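Local coordinates for aromatic amino acid aminotransferase I (Candida albicans WO-1, PDB 6HNU), which probably catalyses the pyridoxal-phosphate-dependent transfer of the amino group from aromatic amino acids to 2-oxoglutarate, giving aromatic oxo-acids and glutamate, at residues 413-421 / 457-465; 397-405 / 483-491. All blocks are in the same frame, centred on the assembly; numbering follows the deposited sequence.

Contact 1: 413-421 / 457-465; sequences PLKVEAAVH and KTHIFFRGT
Ile-460 meets the helical segment 413-421 with both of its branches, and its first torsion (chi1 57°) decides how: CG1 stands between the backbone N and the carbonyl carbon and carries CD1 up against the backbone of Glu-417, 3.6 Å from Glu-417 CA, while CG2 sits beside the backbone N and comes within 3.6 Å of Pro-413 CB. Val-416 adds CG1 to the same CD1, the two side chains crossing at about a right angle. Two residues along the strand, Phe-462, with CG beside its backbone N and anti to the carbonyl carbon (chi1 -72°), carries its ring to the next helical turn. The ring arrives by its rim: Phe-462 CZ lies 3.4 Å from Glu-417 O, an oxygen near the ring plane that already accepts the helical bond from His-421 N. Phe-462 CE1 rests at 3.6 Å on Val-420 CG1, and Phe-462 CE2 touches CB of His-421. Helix and strand run roughly parallel, at 31°, with no direct hydrogen bond. The polar link is indirect: Glu-417, its chain extended, reaches a water that donates to OE2 at 2.6 Å and accepts from Phe-461 N at 2.9 Å. Ser-435 hydrogen-bonds the other oxygen, OE1. Phe-462 also packs edge-to-face with Phe-481 of helix 471-489. Alternation along the strand sends Phe-461 to the opposite side of the sheet, where it meets Tyr-164 edge-to-face, its side chain about 8 Å from that of Asn-218, which binds pyridoxal phosphate. The arrangement is a helix packed on an antiparallel sheet, as in the small C-terminal domain of fold-type I aminotransferases.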
ATOM      1  N   PRO B 413       6.579 -33.214 -22.447  1.00 22.82           N
ATOM      2  CA  PRO B 413       6.279 -33.460 -21.041  1.00 22.56           C
ATOM      3  C   PRO B 413       5.058 -32.668 -20.540  1.00 21.22           C
ATOM      4  O   PRO B 413       4.391 -33.138 -19.645  1.00 21.52           O
ATOM      5  CB  PRO B 413       7.581 -33.092 -20.305  1.00 24.21           C
ATOM      6  CG  PRO B 413       8.542 -32.524 -21.321  1.00 26.60           C
ATOM      7  CD  PRO B 413       7.938 -32.721 -22.701  1.00 24.50           C
ATOM      8  N   LEU B 414       4.799 -31.488 -21.115  1.00 21.43           N
ATOM      9  CA  LEU B 414       3.681 -30.599 -20.719  1.00 23.26           C
ATOM     10  C   LEU B 414       2.349 -31.262 -21.092  1.00 19.43           C
ATOM     11  O   LEU B 414       1.384 -31.067 -20.369  1.00 21.89           O
ATOM     12  CB  LEU B 414       3.868 -29.208 -21.343  1.00 24.75           C
ATOM     13  CG  LEU B 414       5.164 -28.469 -20.983  1.00 29.01           C
ATOM     14  CD1 LEU B 414       5.146 -27.046 -21.538  1.00 33.27           C
ATOM     15  CD2 LEU B 414       5.387 -28.441 -19.474  1.00 28.62           C
ATOM     16  N   LYS B 415       2.292 -32.115 -22.124  1.00 20.45           N
ATOM     17  CA  LYS B 415       1.064 -32.892 -22.437  1.00 20.75           C
ATOM     18  C   LYS B 415       0.845 -33.992 -21.401  1.00 21.06           C
ATOM     19  O   LYS B 415      -0.322 -34.253 -21.046  1.00 21.35           O
ATOM     20  CB  LYS B 415       1.169 -33.428 -23.863  1.00 23.85           C
ATOM     21  CG  LYS B 415       0.898 -32.361 -24.900  1.00 25.19           C
ATOM     22  CD  LYS B 415       0.816 -32.930 -26.282  1.00 26.82           C
ATOM     23  CE  LYS B 415       0.526 -31.875 -27.317  1.00 28.27           C
ATOM     24  NZ  LYS B 415       1.027 -32.334 -28.629  1.00 30.97           N
ATOM     25  N   VAL B 416       1.928 -34.585 -20.874  1.00 20.96           N
ATOM     26  CA  VAL B 416       1.832 -35.534 -19.741  1.00 20.64           C
ATOM     27  C   VAL B 416       1.348 -34.775 -18.502  1.00 19.45           C
ATOM     28  O   VAL B 416       0.455 -35.250 -17.838  1.00 20.18           O
ATOM     29  CB  VAL B 416       3.159 -36.275 -19.501  1.00 21.15           C
ATOM     30  CG1 VAL B 416       3.059 -37.150 -18.274  1.00 21.66           C
ATOM     31  CG2 VAL B 416       3.555 -37.112 -20.711  1.00 21.47           C
ATOM     32  N   GLU B 417       1.946 -33.628 -18.217  1.00 22.12           N
ATOM     33  CA  GLU B 417       1.514 -32.761 -17.072  1.00 20.78           C
ATOM     34  C   GLU B 417       0.015 -32.476 -17.191  1.00 20.16           C
ATOM     35  O   GLU B 417      -0.683 -32.651 -16.193  1.00 18.37           O
ATOM     36  CB  GLU B 417       2.293 -31.456 -17.060  1.00 18.64           C
ATOM     37  CG  GLU B 417       2.065 -30.591 -15.832  1.00 21.13           C
ATOM     38  CD  GLU B 417       2.783 -29.261 -15.950  1.00 21.03           C
ATOM     39  OE1 GLU B 417       2.479 -28.530 -16.923  1.00 23.23           O
ATOM     40  OE2 GLU B 417       3.637 -28.938 -15.069  1.00 20.43           O
ATOM     41  N   ALA B 418      -0.465 -32.037 -18.364  1.00 19.86           N
ATOM     42  CA  ALA B 418      -1.898 -31.713 -18.602  1.00 20.08           C
ATOM     43  C   ALA B 418      -2.760 -32.961 -18.366  1.00 19.96           C
ATOM     44  O   ALA B 418      -3.790 -32.839 -17.685  1.00 19.30           O
ATOM     45  CB  ALA B 418      -2.086 -31.169 -19.998  1.00 21.68           C
ATOM     46  N   ALA B 419      -2.327 -34.121 -18.868  1.00 20.78           N
ATOM     47  CA  ALA B 419      -3.047 -35.409 -18.709  1.00 20.33           C
ATOM     48  C   ALA B 419      -3.154 -35.752 -17.226  1.00 19.39           C
ATOM     49  O   ALA B 419      -4.236 -36.138 -16.764  1.00 20.03           O
ATOM     50  CB  ALA B 419      -2.368 -36.517 -19.472  1.00 22.56           C
ATOM     51  N   VAL B 420      -2.040 -35.686 -16.512  1.00 20.84           N
ATOM     52  CA  VAL B 420      -2.058 -36.021 -15.063  1.00 21.67           C
ATOM     53  C   VAL B 420      -2.940 -35.025 -14.320  1.00 21.36           C
ATOM     54  O   VAL B 420      -3.706 -35.479 -13.473  1.00 22.71           O
ATOM     55  CB  VAL B 420      -0.638 -36.115 -14.482  1.00 23.06           C
ATOM     56  CG1 VAL B 420      -0.660 -36.172 -12.957  1.00 24.85           C
ATOM     57  CG2 VAL B 420       0.090 -37.304 -15.068  1.00 22.88           C
ATOM     58  N   HIS B 421      -2.844 -33.726 -14.628  1.00 24.58           N
ATOM     59  CA  HIS B 421      -3.700 -32.661 -14.020  1.00 22.68           C
ATOM     60  C   HIS B 421      -5.177 -32.969 -14.259  1.00 23.77           C
ATOM     61  O   HIS B 421      -5.929 -32.979 -13.281  1.00 21.16           O
ATOM     62  CB  HIS B 421      -3.338 -31.275 -14.570  1.00 22.42           C
ATOM     63  CG  HIS B 421      -4.018 -30.114 -13.925  1.00 24.25           C
ATOM     64  ND1 HIS B 421      -3.957 -29.891 -12.566  1.00 23.60           N
ATOM     65  CD2 HIS B 421      -4.658 -29.047 -14.464  1.00 22.99           C
ATOM     66  CE1 HIS B 421      -4.596 -28.766 -12.294  1.00 24.35           C
ATOM     67  NE2 HIS B 421      -5.018 -28.224 -13.436  1.00 24.70           N
ATOM     68  N   LYS B 457      14.559 -32.459 -21.162  1.00 57.07           N
ATOM     69  CA  LYS B 457      13.897 -32.391 -19.827  1.00 53.73           C
ATOM     70  C   LYS B 457      12.608 -33.216 -19.886  1.00 44.16           C
ATOM     71  O   LYS B 457      11.692 -32.817 -20.598  1.00 54.38           O
ATOM     72  CB  LYS B 457      13.666 -30.937 -19.395  1.00 57.84           C
ATOM     73  CG  LYS B 457      13.009 -30.776 -18.026  1.00 59.67           C
ATOM     74  CD  LYS B 457      13.656 -29.771 -17.089  1.00 57.77           C
ATOM     75  CE  LYS B 457      12.783 -29.454 -15.889  1.00 54.39           C
ATOM     76  NZ  LYS B 457      13.571 -28.971 -14.728  1.00 50.19           N
ATOM     77  N   THR B 458      12.591 -34.370 -19.221  1.00 37.50           N
ATOM     78  CA  THR B 458      11.476 -35.340 -19.217  1.00 31.97           C
ATOM     79  C   THR B 458      10.780 -35.324 -17.862  1.00 27.50           C
ATOM     80  O   THR B 458       9.793 -36.014 -17.712  1.00 25.89           O
ATOM     81  CB  THR B 458      11.976 -36.764 -19.489  1.00 34.33           C
ATOM     82  OG1 THR B 458      12.869 -37.122 -18.431  1.00 36.74           O
ATOM     83  CG2 THR B 458      12.670 -36.897 -20.824  1.00 34.78           C
ATOM     84  N   HIS B 459      11.288 -34.585 -16.878  1.00 26.75           N
ATOM     85  CA  HIS B 459      10.642 -34.595 -15.538  1.00 26.28           C
ATOM     86  C   HIS B 459       9.717 -33.380 -15.432  1.00 23.15           C
ATOM     87  O   HIS B 459      10.091 -32.304 -15.934  1.00 25.78           O
ATOM     88  CB  HIS B 459      11.662 -34.673 -14.401  1.00 24.96           C
ATOM     89  CG  HIS B 459      12.364 -35.985 -14.346  1.00 26.55           C
ATOM     90  ND1 HIS B 459      13.533 -36.208 -15.053  1.00 29.43           N
ATOM     91  CD2 HIS B 459      12.063 -37.135 -13.703  1.00 29.85           C
ATOM     92  CE1 HIS B 459      13.921 -37.448 -14.859  1.00 29.01           C
ATOM     93  NE2 HIS B 459      13.025 -38.048 -14.042  1.00 29.72           N
ATOM     94  N   ILE B 460       8.576 -33.594 -14.802  1.00 20.95           N
ATOM     95  CA  ILE B 460       7.503 -32.597 -14.557  1.00 22.02           C
ATOM     96  C   ILE B 460       7.269 -32.665 -13.057  1.00 22.40           C
ATOM     97  O   ILE B 460       7.828 -33.608 -12.419  1.00 21.92           O
ATOM     98  CB  ILE B 460       6.231 -32.923 -15.360  1.00 21.67           C
ATOM     99  CG1 ILE B 460       5.680 -34.319 -15.062  1.00 24.67           C
ATOM    100  CG2 ILE B 460       6.519 -32.731 -16.836  1.00 23.10           C
ATOM    101  CD1 ILE B 460       4.300 -34.582 -15.603  1.00 24.82           C
ATOM    102  N   PHE B 461       6.558 -31.698 -12.506  1.00 18.75           N
ATOM    103  CA  PHE B 461       6.143 -31.780 -11.099  1.00 19.83           C
ATOM    104  C   PHE B 461       4.831 -31.062 -10.892  1.00 19.80           C
ATOM    105  O   PHE B 461       4.426 -30.262 -11.741  1.00 20.25           O
ATOM    106  CB  PHE B 461       7.264 -31.249 -10.206  1.00 19.04           C
ATOM    107  CG  PHE B 461       7.441 -29.751 -10.190  1.00 16.91           C
ATOM    108  CD1 PHE B 461       8.123 -29.129 -11.219  1.00 16.73           C
ATOM    109  CD2 PHE B 461       6.995 -28.993  -9.107  1.00 18.63           C
ATOM    110  CE1 PHE B 461       8.371 -27.761 -11.190  1.00 18.16           C
ATOM    111  CE2 PHE B 461       7.201 -27.611  -9.097  1.00 18.13           C
ATOM    112  CZ  PHE B 461       7.903 -27.009 -10.136  1.00 16.62           C
ATOM    113  N   PHE B 462       4.241 -31.354  -9.734  1.00 19.41           N
ATOM    114  CA  PHE B 462       3.062 -30.704  -9.180  1.00 19.11           C
ATOM    115  C   PHE B 462       3.424 -30.144  -7.808  1.00 19.51           C
ATOM    116  O   PHE B 462       4.175 -30.786  -7.057  1.00 17.71           O
ATOM    117  CB  PHE B 462       1.902 -31.681  -9.058  1.00 19.99           C
ATOM    118  CG  PHE B 462       1.334 -32.036 -10.402  1.00 20.85           C
ATOM    119  CD1 PHE B 462       1.975 -32.949 -11.215  1.00 23.34           C
ATOM    120  CD2 PHE B 462       0.237 -31.354 -10.905  1.00 22.58           C
ATOM    121  CE1 PHE B 462       1.463 -33.245 -12.470  1.00 22.38           C
ATOM    122  CE2 PHE B 462      -0.269 -31.654 -12.164  1.00 22.68           C
ATOM    123  CZ  PHE B 462       0.356 -32.592 -12.937  1.00 22.72           C
ATOM    124  N   ARG B 463       2.858 -28.975  -7.538  1.00 18.82           N
ATOM    125  CA  ARG B 463       2.912 -28.310  -6.216  1.00 18.03           C
ATOM    126  C   ARG B 463       1.613 -28.574  -5.469  1.00 17.74           C
ATOM    127  O   ARG B 463       0.527 -28.302  -5.991  1.00 20.15           O
ATOM    128  CB  ARG B 463       3.140 -26.806  -6.353  1.00 17.63           C
ATOM    129  CG  ARG B 463       3.365 -26.133  -5.006  1.00 18.19           C
ATOM    130  CD  ARG B 463       3.194 -24.642  -5.078  1.00 17.34           C
ATOM    131  NE  ARG B 463       1.811 -24.238  -5.109  1.00 16.70           N
ATOM    132  CZ  ARG B 463       1.393 -23.008  -5.216  1.00 17.79           C
ATOM    133  NH1 ARG B 463       2.276 -22.019  -5.279  1.00 17.09           N
ATOM    134  NH2 ARG B 463       0.091 -22.774  -5.230  1.00 18.91           N
ATOM    135  N   GLY B 464       1.756 -28.987  -4.219  1.00 19.04           N
ATOM    136  CA  GLY B 464       0.673 -29.150  -3.259  1.00 17.64           C
ATOM    137  C   GLY B 464       1.020 -28.358  -2.014  1.00 17.87           C
ATOM    138  O   GLY B 464       2.213 -28.058  -1.839  1.00 18.09           O
ATOM    139  N   THR B 465       0.006 -28.016  -1.253  1.00 20.01           N
ATOM    140  CA  THR B 465       0.112 -27.415   0.100  1.00 22.64           C
ATOM    141  C   THR B 465      -0.490 -28.381   1.126  1.00 22.57           C
ATOM    142  O   THR B 465      -1.526 -28.987   0.840  1.00 20.77           O
ATOM    143  CB  THR B 465      -0.561 -26.040   0.201  1.00 22.70           C
ATOM    144  OG1 THR B 465      -0.446 -25.633   1.576  1.00 27.01           O
ATOM    145  CG2 THR B 465      -2.016 -25.981  -0.201  1.00 21.79           C
TER
HETATM  146  O   HOH W   1       6.069 -29.596 -14.480  1.00 20.03           O

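Contact 2: 397-405 / 483-491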
ATOM      1  N   THR B 397       7.527 -35.101  -8.216  1.00 21.58           N
ATOM      2  CA  THR B 397       8.204 -35.108  -9.537  1.00 22.78           C
ATOM      3  C   THR B 397       7.797 -36.408 -10.260  1.00 25.32           C
ATOM      4  O   THR B 397       7.658 -37.471  -9.571  1.00 24.44           O
ATOM      5  CB  THR B 397       9.700 -34.887  -9.344  1.00 23.02           C
ATOM      6  OG1 THR B 397       9.886 -33.553  -8.871  1.00 21.33           O
ATOM      7  CG2 THR B 397      10.538 -35.065 -10.595  1.00 23.26           C
ATOM      8  N   LEU B 398       7.509 -36.327 -11.564  1.00 25.52           N
ATOM      9  CA  LEU B 398       7.112 -37.501 -12.400  1.00 23.17           C
ATOM     10  C   LEU B 398       8.019 -37.545 -13.628  1.00 23.07           C
ATOM     11  O   LEU B 398       8.407 -36.494 -14.118  1.00 20.11           O
ATOM     12  CB  LEU B 398       5.629 -37.420 -12.799  1.00 23.47           C
ATOM     13  CG  LEU B 398       4.588 -37.261 -11.692  1.00 24.50           C
ATOM     14  CD1 LEU B 398       3.195 -37.035 -12.266  1.00 26.31           C
ATOM     15  CD2 LEU B 398       4.554 -38.464 -10.758  1.00 26.99           C
ATOM     16  N   ASP B 399       8.394 -38.748 -14.080  1.00 23.59           N
ATOM     17  CA  ASP B 399       9.207 -38.952 -15.303  1.00 24.58           C
ATOM     18  C   ASP B 399       8.205 -39.020 -16.458  1.00 24.00           C
ATOM     19  O   ASP B 399       7.513 -40.063 -16.589  1.00 21.90           O
ATOM     20  CB  ASP B 399      10.110 -40.192 -15.213  1.00 25.93           C
ATOM     21  CG  ASP B 399      10.950 -40.381 -16.462  1.00 28.61           C
ATOM     22  OD1 ASP B 399      10.676 -39.676 -17.474  1.00 27.05           O
ATOM     23  OD2 ASP B 399      11.863 -41.218 -16.430  1.00 28.72           O
ATOM     24  N   ALA B 400       7.980 -37.903 -17.156  1.00 25.76           N
ATOM     25  CA  ALA B 400       6.900 -37.853 -18.169  1.00 22.81           C
ATOM     26  C   ALA B 400       7.240 -38.847 -19.288  1.00 23.93           C
ATOM     27  O   ALA B 400       6.292 -39.328 -19.945  1.00 22.13           O
ATOM     28  CB  ALA B 400       6.727 -36.465 -18.707  1.00 23.68           C
ATOM     29  N   SER B 401       8.534 -39.134 -19.475  1.00 25.41           N
ATOM     30  CA  SER B 401       9.056 -40.026 -20.544  1.00 26.65           C
ATOM     31  C   SER B 401       8.544 -41.458 -20.339  1.00 27.79           C
ATOM     32  O   SER B 401       8.619 -42.224 -21.306  1.00 28.30           O
ATOM     33  CB  SER B 401      10.560 -39.933 -20.648  1.00 27.57           C
ATOM     34  OG  SER B 401      11.204 -40.794 -19.723  1.00 29.11           O
ATOM     35  N   LYS B 402       7.952 -41.787 -19.189  1.00 26.15           N
ATOM     36  CA  LYS B 402       7.409 -43.139 -18.869  1.00 27.17           C
ATOM     37  C   LYS B 402       5.904 -43.222 -19.103  1.00 24.29           C
ATOM     38  O   LYS B 402       5.333 -44.305 -18.934  1.00 23.50           O
ATOM     39  CB  LYS B 402       7.766 -43.502 -17.427  1.00 31.20           C
ATOM     40  CG  LYS B 402       9.264 -43.742 -17.299  1.00 36.05           C
ATOM     41  CD  LYS B 402       9.761 -44.285 -16.004  1.00 39.30           C
ATOM     42  CE  LYS B 402      11.126 -44.905 -16.215  1.00 42.35           C
ATOM     43  NZ  LYS B 402      11.581 -45.617 -15.002  1.00 42.24           N
ATOM     44  N   HIS B 403       5.266 -42.113 -19.476  1.00 23.26           N
ATOM     45  CA  HIS B 403       3.813 -42.079 -19.722  1.00 23.06           C
ATOM     46  C   HIS B 403       3.573 -42.896 -20.985  1.00 21.91           C
ATOM     47  O   HIS B 403       4.321 -42.750 -21.943  1.00 22.86           O
ATOM     48  CB  HIS B 403       3.284 -40.655 -19.920  1.00 23.92           C
ATOM     49  CG  HIS B 403       1.802 -40.600 -19.913  1.00 23.94           C
ATOM     50  ND1 HIS B 403       1.054 -41.069 -20.989  1.00 24.02           N
ATOM     51  CD2 HIS B 403       0.925 -40.199 -18.974  1.00 25.64           C
ATOM     52  CE1 HIS B 403      -0.224 -40.902 -20.730  1.00 24.98           C
ATOM     53  NE2 HIS B 403      -0.337 -40.382 -19.486  1.00 28.22           N
ATOM     54  N   PRO B 404       2.592 -43.806 -20.996  1.00 23.58           N
ATOM     55  CA  PRO B 404       2.425 -44.693 -22.155  1.00 28.06           C
ATOM     56  C   PRO B 404       2.012 -43.980 -23.455  1.00 30.84           C
ATOM     57  O   PRO B 404       2.047 -44.624 -24.507  1.00 29.35           O
ATOM     58  CB  PRO B 404       1.355 -45.695 -21.699  1.00 26.78           C
ATOM     59  CG  PRO B 404       0.661 -45.035 -20.540  1.00 28.49           C
ATOM     60  CD  PRO B 404       1.678 -44.118 -19.897  1.00 24.12           C
ATOM     61  N   LYS B 405       1.642 -42.694 -23.385  1.00 26.25           N
ATOM     62  CA  LYS B 405       1.281 -41.902 -24.578  1.00 26.50           C
ATOM     63  C   LYS B 405       2.397 -40.927 -24.919  1.00 25.42           C
ATOM     64  O   LYS B 405       2.135 -39.994 -25.690  1.00 24.57           O
ATOM     65  CB  LYS B 405      -0.036 -41.162 -24.357  1.00 25.79           C
ATOM     66  CG  LYS B 405      -1.207 -42.053 -23.963  1.00 26.13           C
ATOM     67  CD  LYS B 405      -2.513 -41.291 -23.981  1.00 28.82           C
ATOM     68  CE  LYS B 405      -3.710 -42.119 -23.552  1.00 28.31           C
ATOM     69  NZ  LYS B 405      -4.856 -41.223 -23.318  1.00 29.86           N
ATOM     70  N   LYS B 483      -3.821 -42.473  -7.324  1.00 31.87           N
ATOM     71  CA  LYS B 483      -4.707 -43.202  -8.285  1.00 37.09           C
ATOM     72  C   LYS B 483      -4.567 -42.584  -9.679  1.00 36.92           C
ATOM     73  O   LYS B 483      -4.522 -43.332 -10.680  1.00 33.76           O
ATOM     74  CB  LYS B 483      -6.195 -43.027  -7.987  1.00 39.26           C
ATOM     75  CG  LYS B 483      -6.800 -43.862  -6.877  1.00 48.15           C
ATOM     76  CD  LYS B 483      -8.309 -43.981  -7.054  1.00 53.58           C
ATOM     77  CE  LYS B 483      -9.097 -43.691  -5.796  1.00 59.68           C
ATOM     78  NZ  LYS B 483      -9.011 -44.806  -4.819  1.00 63.39           N
ATOM     79  N   ALA B 484      -4.582 -41.247  -9.739  1.00 30.91           N
ATOM     80  CA  ALA B 484      -4.537 -40.487 -11.000  1.00 31.93           C
ATOM     81  C   ALA B 484      -3.206 -40.784 -11.689  1.00 30.64           C
ATOM     82  O   ALA B 484      -3.214 -41.054 -12.931  1.00 30.32           O
ATOM     83  CB  ALA B 484      -4.774 -39.015 -10.727  1.00 30.02           C
ATOM     84  N   VAL B 485      -2.106 -40.845 -10.931  1.00 26.91           N
ATOM     85  CA  VAL B 485      -0.767 -41.149 -11.513  1.00 28.24           C
ATOM     86  C   VAL B 485      -0.776 -42.618 -11.972  1.00 31.18           C
ATOM     87  O   VAL B 485      -0.261 -42.879 -13.076  1.00 26.76           O
ATOM     88  CB  VAL B 485       0.406 -40.850 -10.558  1.00 28.34           C
ATOM     89  CG1 VAL B 485       1.753 -41.291 -11.138  1.00 28.26           C
ATOM     90  CG2 VAL B 485       0.466 -39.366 -10.226  1.00 29.32           C
ATOM     91  N   ARG B 486      -1.369 -43.516 -11.178  1.00 30.46           N
ATOM     92  CA  ARG B 486      -1.447 -44.971 -11.525  1.00 35.68           C
ATOM     93  C   ARG B 486      -2.287 -45.144 -12.811  1.00 33.50           C
ATOM     94  O   ARG B 486      -1.806 -45.824 -13.737  1.00 35.02           O
ATOM     95  CB  ARG B 486      -1.960 -45.793 -10.329  1.00 37.18           C
ATOM     96  CG  ARG B 486      -1.035 -46.943  -9.923  1.00 43.70           C
ATOM     97  CD  ARG B 486      -1.145 -47.450  -8.482  1.00 41.48           C
ATOM     98  NE  ARG B 486      -2.473 -47.149  -7.981  1.00 42.80           N
ATOM     99  CZ  ARG B 486      -2.747 -46.424  -6.896  1.00 43.68           C
ATOM    100  NH1 ARG B 486      -1.769 -45.970  -6.119  1.00 42.61           N
ATOM    101  NH2 ARG B 486      -4.015 -46.204  -6.571  1.00 39.91           N
ATOM    102  N   ALA B 487      -3.469 -44.538 -12.895  1.00 29.79           N
ATOM    103  CA  ALA B 487      -4.289 -44.546 -14.126  1.00 30.95           C
ATOM    104  C   ALA B 487      -3.488 -44.009 -15.319  1.00 32.91           C
ATOM    105  O   ALA B 487      -3.500 -44.670 -16.370  1.00 30.77           O
ATOM    106  CB  ALA B 487      -5.566 -43.780 -13.943  1.00 32.27           C
ATOM    107  N   GLU B 488      -2.825 -42.858 -15.226  1.00 26.97           N
ATOM    108  CA  GLU B 488      -2.198 -42.245 -16.432  1.00 26.21           C
ATOM    109  C   GLU B 488      -1.000 -43.051 -16.913  1.00 27.67           C
ATOM    110  O   GLU B 488      -0.749 -43.065 -18.160  1.00 25.38           O
ATOM    111  CB  GLU B 488      -1.805 -40.787 -16.181  1.00 24.92           C
ATOM    112  CG  GLU B 488      -2.993 -39.859 -16.284  1.00 23.34           C
ATOM    113  CD  GLU B 488      -3.683 -39.851 -17.644  1.00 22.77           C
ATOM    114  OE1 GLU B 488      -2.980 -39.809 -18.667  1.00 21.75           O
ATOM    115  OE2 GLU B 488      -4.907 -39.803 -17.658  1.00 23.28           O
ATOM    116  N   PHE B 489      -0.245 -43.669 -15.992  1.00 28.13           N
ATOM    117  CA  PHE B 489       1.052 -44.315 -16.312  1.00 26.98           C
ATOM    118  C   PHE B 489       0.882 -45.829 -16.503  1.00 30.26           C
ATOM    119  O   PHE B 489       1.915 -46.500 -16.735  1.00 31.08           O
ATOM    120  CB  PHE B 489       2.069 -43.973 -15.226  1.00 25.93           C
ATOM    121  CG  PHE B 489       2.628 -42.581 -15.359  1.00 22.56           C
ATOM    122  CD1 PHE B 489       1.960 -41.490 -14.817  1.00 25.59           C
ATOM    123  CD2 PHE B 489       3.818 -42.360 -16.025  1.00 22.27           C
ATOM    124  CE1 PHE B 489       2.494 -40.218 -14.949  1.00 22.42           C
ATOM    125  CE2 PHE B 489       4.355 -41.093 -16.149  1.00 21.66           C
ATOM    126  CZ  PHE B 489       3.666 -40.014 -15.647  1.00 20.11           C
ATOM    127  N   GLY B 490      -0.360 -46.310 -16.421  1.00 34.81           N
ATOM    128  CA  GLY B 490      -0.771 -47.726 -16.561  1.00 39.75           C
ATOM    129  C   GLY B 490      -0.066 -48.648 -15.578  1.00 43.97           C
ATOM    130  O   GLY B 490       0.604 -49.594 -16.051  1.00 37.70           O
ATOM    131  N   LEU B 491      -0.202 -48.395 -14.269  1.00 42.63           N
ATOM    132  CA  LEU B 491       0.525 -49.137 -13.201  1.00 42.90           C
ATOM    133  C   LEU B 491      -0.468 -49.866 -12.291  1.00 38.69           C
ATOM    134  O   LEU B 491      -1.671 -49.678 -12.478  1.00 42.93           O
ATOM    135  CB  LEU B 491       1.371 -48.137 -12.409  1.00 40.78           C
ATOM    136  CG  LEU B 491       2.470 -47.434 -13.200  1.00 40.87           C
ATOM    137  CD1 LEU B 491       3.262 -46.510 -12.297  1.00 39.86           C
ATOM    138  CD2 LEU B 491       3.397 -48.435 -13.868  1.00 41.46           C
TER
HETATM  139  O   HOH W   2       4.430 -45.893 -16.965  1.00 38.17           O
HETATM  140  O   HOH W   3      -3.746 -39.474 -21.350  1.00 35.16           O
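The ring of Phe-489 takes the edge of His-403 over one face, with His-403 CD2 above its centre, in an edge-to-face pair whose planes meet at 65° and whose centroids lie 5.2 Å apart. At the rim of the phenyl ring, near its plane, is Asp-399 O, 3.4 Å from Phe-489 CE2. The imidazole of His-403 has its own coverage: Pro-404 CD and Glu-488 O lie over one face, both offset toward the rim, and its two nitrogens are engaged at the edge. His-403 ND1 accepts from Lys-405 N at 3.0 Å, close to the ring plane. His-403 NE2 donates to Glu-488 OE1 at 2.8 Å in a nearly straight bond (163°) that uses the anti lone pair, with ring and carboxylate only 24° from coplanar. Leu-398 CD2 meets Val-485 CG1 at 4.0 Å, and one water joins Lys-402 O to Phe-489 O. Gly-490, with positive phi, closes the helix in a Schellman motif. Gln-423 of helix 413-426 binds the other oxygen of Glu-488, OE2. Held at both nitrogens, the imidazole has its rotation and ring flip fixed; acceptance at ND1 suggests that this nitrogen carries no proton, consistent with a neutral ring protonated at NE2.

How the contacts relate
Both contacts seat a helix against the same antiparallel sheet: strands 393-399 and 459-465 are neighbours in it, joined by a backbone hydrogen bond, Leu-398 N to Ile-460 O, 2.9 Å, and helices 413-426 and 471-489 pack on it side by side. Contact 2 encloses contact 1 along the chain, and their centres are about 10 Å apart. Both are partly buried, contact 1 nearer the interior (its centre about 26 Å from the chain centre) and contact 2 nearer the surface (about 34 Å). Contact 1 is the more apolar, with a single water bridge and no direct hydrogen bond; contact 2 adds a direct histidine-carboxylate bond and waters. Val-416 and Val-420 touch Phe-489, bridging the two.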